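Local coordinates for cryptic loci regulator 2 (Schizosaccharomyces pombe 972h-, PDB 5IKJ), which promotes transcriptional silencing upstream of histone deacetylases and is required for proper nucleosome positioning at heterochromatic loci, at residues Cys292-Gly296 with Asn297-Tyr301; Asp303-Ala306 with Ala307-Glu310; Glu310-Arg314 with His315-Leu319. One frame throughout, in Å; residues are numbered along the deposited sequence.

Contact 1. Residues Cys292-Gly296 with Asn297-Tyr301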
loop_
_atom_site.group_PDB
_atom_site.type_symbol
_atom_site.label_atom_id
_atom_site.label_comp_id
_atom_site.label_asym_id
_atom_site.label_seq_id
_atom_site.Cartn_x
_atom_site.Cartn_y
_atom_site.Cartn_z
ATOM N N CYS A 292 -6.595 18.459 5.883
ATOM C CA CYS A 292 -5.250 19.005 5.902
ATOM C C CYS A 292 -4.947 19.677 7.234
ATOM O O CYS A 292 -5.818 19.863 8.088
ATOM C CB CYS A 292 -5.063 20.004 4.756
ATOM S SG CYS A 292 -5.596 19.364 3.159
ATOM N N LYS A 293 -3.674 20.032 7.389
ATOM C CA LYS A 293 -3.166 20.754 8.547
ATOM C C LYS A 293 -2.317 21.902 8.030
ATOM O O LYS A 293 -1.302 21.669 7.366
ATOM C CB LYS A 293 -2.340 19.828 9.451
ATOM C CG LYS A 293 -1.446 20.531 10.475
ATOM C CD LYS A 293 -2.253 21.277 11.525
ATOM C CE LYS A 293 -1.361 21.765 12.659
ATOM N NZ LYS A 293 -0.218 22.586 12.170
ATOM N N GLN A 294 -2.733 23.132 8.314
ATOM C CA GLN A 294 -1.947 24.279 7.884
ATOM C C GLN A 294 -0.568 24.232 8.529
ATOM O O GLN A 294 -0.408 23.814 9.679
ATOM C CB GLN A 294 -2.653 25.588 8.240
ATOM C CG GLN A 294 -1.953 26.821 7.686
ATOM C CD GLN A 294 -2.774 28.087 7.847
ATOM O OE1 GLN A 294 -3.969 28.034 8.137
ATOM N NE2 GLN A 294 -2.133 29.234 7.656
ATOM N N LEU A 295 0.438 24.658 7.771
ATOM C CA LEU A 295 1.821 24.648 8.227
ATOM C C LEU A 295 2.214 26.051 8.667
ATOM O O LEU A 295 2.088 27.009 7.897
ATOM C CB LEU A 295 2.750 24.142 7.122
ATOM C CG LEU A 295 2.506 22.684 6.719
ATOM C CD1 LEU A 295 3.249 22.335 5.440
ATOM C CD2 LEU A 295 2.907 21.733 7.843
ATOM N N GLY A 296 2.696 26.164 9.904
ATOM C CA GLY A 296 2.860 27.447 10.550
ATOM C C GLY A 296 1.653 27.891 11.343
ATOM O O GLY A 296 1.663 29.002 11.891
ATOM N N ASN A 297 0.616 27.061 11.421
ATOM C CA ASN A 297 -0.611 27.377 12.133
ATOM C C ASN A 297 -1.101 26.120 12.835
ATOM O O ASN A 297 -0.606 25.015 12.596
ATOM C CB ASN A 297 -1.691 27.914 11.181
ATOM C CG ASN A 297 -1.902 29.409 11.314
ATOM O OD1 ASN A 297 -3.038 29.884 11.340
ATOM N ND2 ASN A 297 -0.810 30.159 11.407
ATOM N N SER A 298 -2.080 26.300 13.717
ATOM C CA SER A 298 -2.768 25.189 14.358
ATOM C C SER A 298 -4.092 24.865 13.680
ATOM O O SER A 298 -4.869 24.063 14.208
ATOM C CB SER A 298 -3.007 25.499 15.837
ATOM O OG SER A 298 -3.924 26.569 15.997
ATOM N N ARG A 299 -4.360 25.458 12.519
ATOM C CA ARG A 299 -5.666 25.345 11.885
ATOM C C ARG A 299 -5.802 24.026 11.136
ATOM O O ARG A 299 -4.908 23.633 10.380
ATOM C CB ARG A 299 -5.892 26.514 10.924
ATOM C CG ARG A 299 -6.373 27.789 11.595
ATOM C CD ARG A 299 -7.772 27.615 12.167
ATOM N NE ARG A 299 -7.847 28.024 13.566
ATOM C CZ ARG A 299 -8.891 27.800 14.359
ATOM N NH1 ARG A 299 -9.958 27.159 13.897
ATOM N NH2 ARG A 299 -8.866 28.212 15.618
ATOM N N TYR A 300 -6.923 23.346 11.354
ATOM C CA TYR A 300 -7.317 22.210 10.540
ATOM C C TYR A 300 -8.246 22.689 9.432
ATOM O O TYR A 300 -8.995 23.656 9.602
ATOM C CB TYR A 300 -8.029 21.144 11.379
ATOM C CG TYR A 300 -7.300 20.687 12.627
ATOM C CD1 TYR A 300 -5.952 20.966 12.826
ATOM C CD2 TYR A 300 -7.968 19.962 13.606
ATOM C CE1 TYR A 300 -5.295 20.540 13.969
ATOM C CE2 TYR A 300 -7.321 19.531 14.748
ATOM C CZ TYR A 300 -5.986 19.822 14.925
ATOM O OH TYR A 300 -5.341 19.394 16.063
ATOM N N TYR A 301 -8.198 22.004 8.290
ATOM C CA TYR A 301 -9.104 22.292 7.178
ATOM C C TYR A 301 -9.590 20.956 6.626
ATOM O O TYR A 301 -8.846 20.251 5.940
ATOM C CB TYR A 301 -8.428 23.137 6.105
ATOM C CG TYR A 301 -8.302 24.598 6.480
ATOM C CD1 TYR A 301 -9.433 25.377 6.698
ATOM C CD2 TYR A 301 -7.057 25.199 6.611
ATOM C CE1 TYR A 301 -9.328 26.710 7.041
ATOM C CE2 TYR A 301 -6.943 26.534 6.954
ATOM C CZ TYR A 301 -8.081 27.283 7.167
ATOM O OH TYR A 301 -7.976 28.612 7.508
#
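Cys292 and Tyr301 pair their backbones through two bonds near the end of a hairpin. Cys292 N donates to Tyr301 O at 2.9 Å, and Tyr301 N returns a longer bond to Cys292 O at 3.2 Å. One step on, Lys293 and Tyr300 form a non-hydrogen-bonded antiparallel pair. The ladder then ends with Gln294 N donating to Arg299 O at 3.0 Å, and the four residues between round the bend. Gly296 has a positive phi of 91°, where any side chain would collide with the carbonyl oxygen of Leu295.

The polar side-chain bonds lie round that bend. Lys293 starts with CG anti to its backbone N and kinks at chi2 (66°) and again at chi4, which curls the ammonium group back over the loop. Lys293 NZ donates to Gln294 O at 2.8 Å; its modelled approach to Asn297 O is so short that its length is doubtful. A third carbonyl, that of Asn526, also accepts from this nitrogen. Asn297 ND2 bonds to Gly296 O at 2.8 Å, coming from above the carbonyl plane.

Packing fills in the rest. The amides of Gln294 and Asn297 run side by side, stacked with their planes 16° apart, and Gln294 CD rests 3.5 Å from Asn297 CB. The Gln294 chain, extended beyond CG, lays OE1 at the edge of the Tyr301 ring, 3.5 Å from Tyr301 CE2. On the face bearing Lys293 and Tyr300, Lys293 CD meets the edge of the tyrosine ring.

Tyr300 OH bonds to Asp531 and Asp529, and its ring packs edge-to-face with Phe532. The hairpin joins strands 288-294 and 300-304 at one side of the sheet: Lys293 pairs with Ile260 of strand 255-266, while Leu295 packs on helix 325-330.

Contact 2. Residues Asp303-Ala306 with Ala307-Glu310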
loop_
_atom_site.group_PDB
_atom_site.type_symbol
_atom_site.label_atom_id
_atom_site.label_comp_id
_atom_site.label_asym_id
_atom_site.label_seq_id
_atom_site.Cartn_x
_atom_site.Cartn_y
_atom_site.Cartn_z
ATOM N N ASP A 303 -12.462 18.341 4.609
ATOM C CA ASP A 303 -13.323 18.262 3.430
ATOM C C ASP A 303 -12.826 19.196 2.323
ATOM O O ASP A 303 -13.545 20.070 1.836
ATOM C CB ASP A 303 -14.777 18.573 3.802
ATOM C CG ASP A 303 -15.720 18.461 2.620
ATOM O OD1 ASP A 303 -15.498 17.584 1.759
ATOM O OD2 ASP A 303 -16.682 19.254 2.551
ATOM N N MET A 304 -11.571 18.995 1.934
ATOM C CA MET A 304 -10.990 19.723 0.816
ATOM C C MET A 304 -11.111 18.900 -0.459
ATOM O O MET A 304 -10.982 17.671 -0.435
ATOM C CB MET A 304 -9.521 20.052 1.085
ATOM C CG MET A 304 -9.290 20.921 2.311
ATOM S SD MET A 304 -10.239 22.454 2.278
ATOM C CE MET A 304 -9.526 23.267 0.855
ATOM N N ALA A 305 -11.365 19.584 -1.568
ATOM C CA ALA A 305 -11.431 18.954 -2.877
ATOM C C ALA A 305 -10.156 19.249 -3.655
ATOM O O ALA A 305 -9.535 20.303 -3.488
ATOM C CB ALA A 305 -12.648 19.447 -3.663
ATOM N N ALA A 306 -9.767 18.298 -4.510
ATOM C CA ALA A 306 -8.558 18.473 -5.306
ATOM C C ALA A 306 -8.607 19.757 -6.122
ATOM O O ALA A 306 -7.568 20.382 -6.359
ATOM C CB ALA A 306 -8.358 17.267 -6.225
ATOM N N ALA A 307 -9.802 20.170 -6.553
ATOM C CA ALA A 307 -9.939 21.404 -7.319
ATOM C C ALA A 307 -9.471 22.625 -6.539
ATOM O O ALA A 307 -9.192 23.665 -7.146
ATOM C CB ALA A 307 -11.394 21.595 -7.746
ATOM N N ASP A 308 -9.384 22.526 -5.211
ATOM C CA ASP A 308 -8.934 23.624 -4.365
ATOM C C ASP A 308 -7.537 23.380 -3.803
ATOM O O ASP A 308 -7.138 24.037 -2.836
ATOM C CB ASP A 308 -9.928 23.854 -3.226
ATOM C CG ASP A 308 -11.265 24.373 -3.714
ATOM O OD1 ASP A 308 -11.347 25.567 -4.074
ATOM O OD2 ASP A 308 -12.237 23.590 -3.727
ATOM N N ILE A 309 -6.791 22.446 -4.388
ATOM C CA ILE A 309 -5.435 22.131 -3.956
ATOM C C ILE A 309 -4.528 22.140 -5.176
ATOM O O ILE A 309 -4.908 21.660 -6.250
ATOM C CB ILE A 309 -5.361 20.767 -3.239
ATOM C CG1 ILE A 309 -6.466 20.670 -2.184
ATOM C CG2 ILE A 309 -3.974 20.571 -2.624
ATOM C CD1 ILE A 309 -6.465 19.386 -1.382
ATOM N N GLU A 310 -3.330 22.689 -5.010
ATOM C CA GLU A 310 -2.346 22.736 -6.076
ATOM C C GLU A 310 -1.018 22.195 -5.568
ATOM O O GLU A 310 -0.692 22.359 -4.388
ATOM C CB GLU A 310 -2.158 24.169 -6.591
ATOM C CG GLU A 310 -3.455 24.817 -7.051
ATOM C CD GLU A 310 -3.254 25.802 -8.185
ATOM O OE1 GLU A 310 -2.401 26.705 -8.048
ATOM O OE2 GLU A 310 -3.945 25.668 -9.217
#
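Ala306 and Ile309 are joined through a short turn of 3-10 type. Ala306 O accepts Ile309 N at 3.0 Å. Just before it, Ala305 O accepts Asp308 N at 2.8 Å. Two successive bonds of this kind, each spanning three residues, wind the chain from Ala305 to Ile309, and both donors stand well above the plane of the carbonyl they meet. Ala306 and Ala307 have the compact helical backbone this needs, and the Ala306 methyl packs on Tyr290.

Ile309 supplies the apolar part. Its CB bond points toward the residues before the turn, and CG1 sits anti to the carbonyl carbon (chi1 -48°), a setting that turns the longer branch toward Ala305 and Met304. Ile309 CG1 lies 3.4 Å from Ala305 O, and Ile309 CD1 comes to 4.0 Å from Met304 CB. The methionine, bent at both chi2 and chi3, crosses Asp308 at about a right angle and brings Met304 CE to 4.1 Å from Asp308 CB.

Partners outside fix the turn. The carboxylate of Glu286 accepts from Ala306 N with one oxygen and from Ala307 N with the other, while Met304 and Ile309 both pack on Ile250 and Tyr290. Asp303 and Met304 together face Tyr290, a G1 beta bulge at the corner within strand 300-304. A 3-10 turn linking the fourth and fifth strands of a small antiparallel sheet, with the fifth then pairing beside the first, is consistent with an SH3-like barrel.

Contact 3. Residues Glu310-Arg314 with His315-Leu319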
loop_
_atom_site.group_PDB
_atom_site.type_symbol
_atom_site.label_atom_id
_atom_site.label_comp_id
_atom_site.label_asym_id
_atom_site.label_seq_id
_atom_site.Cartn_x
_atom_site.Cartn_y
_atom_site.Cartn_z
ATOM N N GLU A 310 -3.330 22.689 -5.010
ATOM C CA GLU A 310 -2.346 22.736 -6.076
ATOM C C GLU A 310 -1.018 22.195 -5.568
ATOM O O GLU A 310 -0.692 22.359 -4.388
ATOM C CB GLU A 310 -2.158 24.169 -6.591
ATOM C CG GLU A 310 -3.455 24.817 -7.051
ATOM C CD GLU A 310 -3.254 25.802 -8.185
ATOM O OE1 GLU A 310 -2.401 26.705 -8.048
ATOM O OE2 GLU A 310 -3.945 25.668 -9.217
ATOM N N PRO A 311 -0.236 21.539 -6.428
ATOM C CA PRO A 311 1.055 21.010 -5.975
ATOM C C PRO A 311 1.971 22.126 -5.499
ATOM O O PRO A 311 1.908 23.261 -5.974
ATOM C CB PRO A 311 1.615 20.312 -7.221
ATOM C CG PRO A 311 0.433 20.062 -8.090
ATOM C CD PRO A 311 -0.492 21.208 -7.841
ATOM N N TRP A 312 2.839 21.781 -4.544
ATOM C CA TRP A 312 3.726 22.773 -3.946
ATOM C C TRP A 312 4.533 23.527 -4.992
ATOM O O TRP A 312 4.826 24.715 -4.813
ATOM C CB TRP A 312 4.673 22.098 -2.953
ATOM C CG TRP A 312 5.571 23.067 -2.258
ATOM C CD1 TRP A 312 6.912 23.230 -2.453
ATOM C CD2 TRP A 312 5.188 24.022 -1.263
ATOM N NE1 TRP A 312 7.390 24.225 -1.632
ATOM C CE2 TRP A 312 6.350 24.729 -0.894
ATOM C CE3 TRP A 312 3.976 24.348 -0.648
ATOM C CZ2 TRP A 312 6.336 25.737 0.066
ATOM C CZ3 TRP A 312 3.964 25.350 0.303
ATOM C CH2 TRP A 312 5.136 26.033 0.651
ATOM N N SER A 313 4.902 22.863 -6.086
ATOM C CA SER A 313 5.746 23.477 -7.104
ATOM C C SER A 313 4.991 24.442 -8.009
ATOM O O SER A 313 5.596 24.993 -8.936
ATOM C CB SER A 313 6.410 22.391 -7.957
ATOM O OG SER A 313 5.451 21.472 -8.449
ATOM N N ARG A 314 3.698 24.668 -7.769
ATOM C CA ARG A 314 2.935 25.563 -8.632
ATOM C C ARG A 314 3.165 27.026 -8.271
ATOM O O ARG A 314 3.283 27.873 -9.164
ATOM C CB ARG A 314 1.445 25.223 -8.555
ATOM C CG ARG A 314 0.551 26.087 -9.442
ATOM C CD ARG A 314 1.061 26.145 -10.877
ATOM N NE ARG A 314 0.146 26.853 -11.767
ATOM C CZ ARG A 314 -0.019 28.172 -11.778
ATOM N NH1 ARG A 314 0.657 28.940 -10.934
ATOM N NH2 ARG A 314 -0.871 28.726 -12.629
ATOM N N HIS A 315 3.232 27.345 -6.978
ATOM C CA HIS A 315 3.415 28.718 -6.536
ATOM C C HIS A 315 4.666 28.837 -5.672
ATOM O O HIS A 315 5.089 27.859 -5.048
ATOM C CB HIS A 315 2.202 29.211 -5.737
ATOM C CG HIS A 315 0.898 29.053 -6.457
ATOM N ND1 HIS A 315 0.616 29.702 -7.640
ATOM C CD2 HIS A 315 -0.205 28.327 -6.154
ATOM C CE1 HIS A 315 -0.601 29.378 -8.038
ATOM N NE2 HIS A 315 -1.121 28.545 -7.154
ATOM N N PRO A 316 5.275 30.019 -5.609
ATOM C CA PRO A 316 6.459 30.194 -4.767
ATOM C C PRO A 316 6.094 30.444 -3.314
ATOM O O PRO A 316 5.020 30.961 -2.996
ATOM C CB PRO A 316 7.137 31.428 -5.372
ATOM C CG PRO A 316 6.000 32.235 -5.913
ATOM C CD PRO A 316 4.921 31.258 -6.326
ATOM N N LEU A 317 7.009 30.069 -2.429
ATOM C CA LEU A 317 6.890 30.432 -1.026
ATOM C C LEU A 317 7.640 31.735 -0.770
ATOM O O LEU A 317 8.586 32.088 -1.479
ATOM C CB LEU A 317 7.416 29.313 -0.121
ATOM C CG LEU A 317 8.927 29.103 0.008
ATOM C CD1 LEU A 317 9.508 29.932 1.150
ATOM C CD2 LEU A 317 9.229 27.627 0.222
ATOM N N ASP A 318 7.202 32.451 0.259
ATOM C CA ASP A 318 7.710 33.781 0.565
ATOM C C ASP A 318 8.768 33.679 1.655
ATOM O O ASP A 318 8.530 33.081 2.710
ATOM C CB ASP A 318 6.572 34.710 0.995
ATOM C CG ASP A 318 7.058 36.107 1.354
ATOM O OD1 ASP A 318 8.248 36.409 1.127
ATOM O OD2 ASP A 318 6.239 36.908 1.853
ATOM N N LEU A 319 9.933 34.272 1.392
ATOM C CA LEU A 319 11.055 34.167 2.317
ATOM C C LEU A 319 10.816 34.999 3.572
ATOM O O LEU A 319 11.222 34.606 4.672
ATOM C CB LEU A 319 12.341 34.610 1.617
ATOM C CG LEU A 319 12.573 34.063 0.203
ATOM C CD1 LEU A 319 13.480 34.993 -0.587
ATOM C CD2 LEU A 319 13.151 32.661 0.256
#
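His315 folds its ring back over the side chain of Arg314 and toward Glu310, and the type I turn behind it is closed by Arg314 N donating to Pro311 O at 2.9 Å. The aliphatic part of Arg314 meets that ring: CG stands over one face, 3.8 Å from the ring centroid of His315 and 13° off its normal, in a CH-pi contact. The Arg314 chain bends at chi2 (51°), and Arg314 NH1 passes 3.2 Å from His315 CE1, while Arg314 NE makes a weak bond to Lys502 O. The Glu310 carboxylate is turned 23° from the plane of the His315 ring, with OE1 approaching obliquely. This OE1 is modelled implausibly close to His315 NE2, and the weak bond assigned there has a poor angle, so its strength is doubtful.

Strand 309-311, an outermost strand of the five-stranded antiparallel sheet, leads by way of this turn into the loop before helix 325-330. Trp249 of the neighbouring strand 247-252 ties both sides together: its NE1 donates to His315 O, its ring stacks on Trp312, and it meets the His315 ring edge-to-face.

Farther along the loop, Leu317 reaches the indole of Trp312 at its edge, in plane, with Leu317 CD2 3.5 Å from Trp312 CZ2. Leu317 CB also approaches Trp312 CZ2, at 3.7 Å. Leu317 also touches His328 of helix 325-330, and Trp312 touches Ala327.

How the contacts relate
The three contacts follow one another along the chain and trace the last two strands of one five-stranded antiparallel sheet. Contact 1 turns strand 288-294 into strand 300-304, contact 2 carries the chain from that strand to strand 309-311, and contact 3 takes it off the sheet toward helix 325-330. Their centres are about 15 to 16 Å apart. Contacts 1 and 2 touch where Cys292 SG packs 4.1 Å from Met304 CG; contacts 2 and 3 share Glu310. Contacts 1 and 3 do not touch, their nearest atoms about 6 Å apart. Strands 300-304 and 309-311 are outermost in the sheet, so the connection at contact 2 brings its two margins together, as in a small barrel.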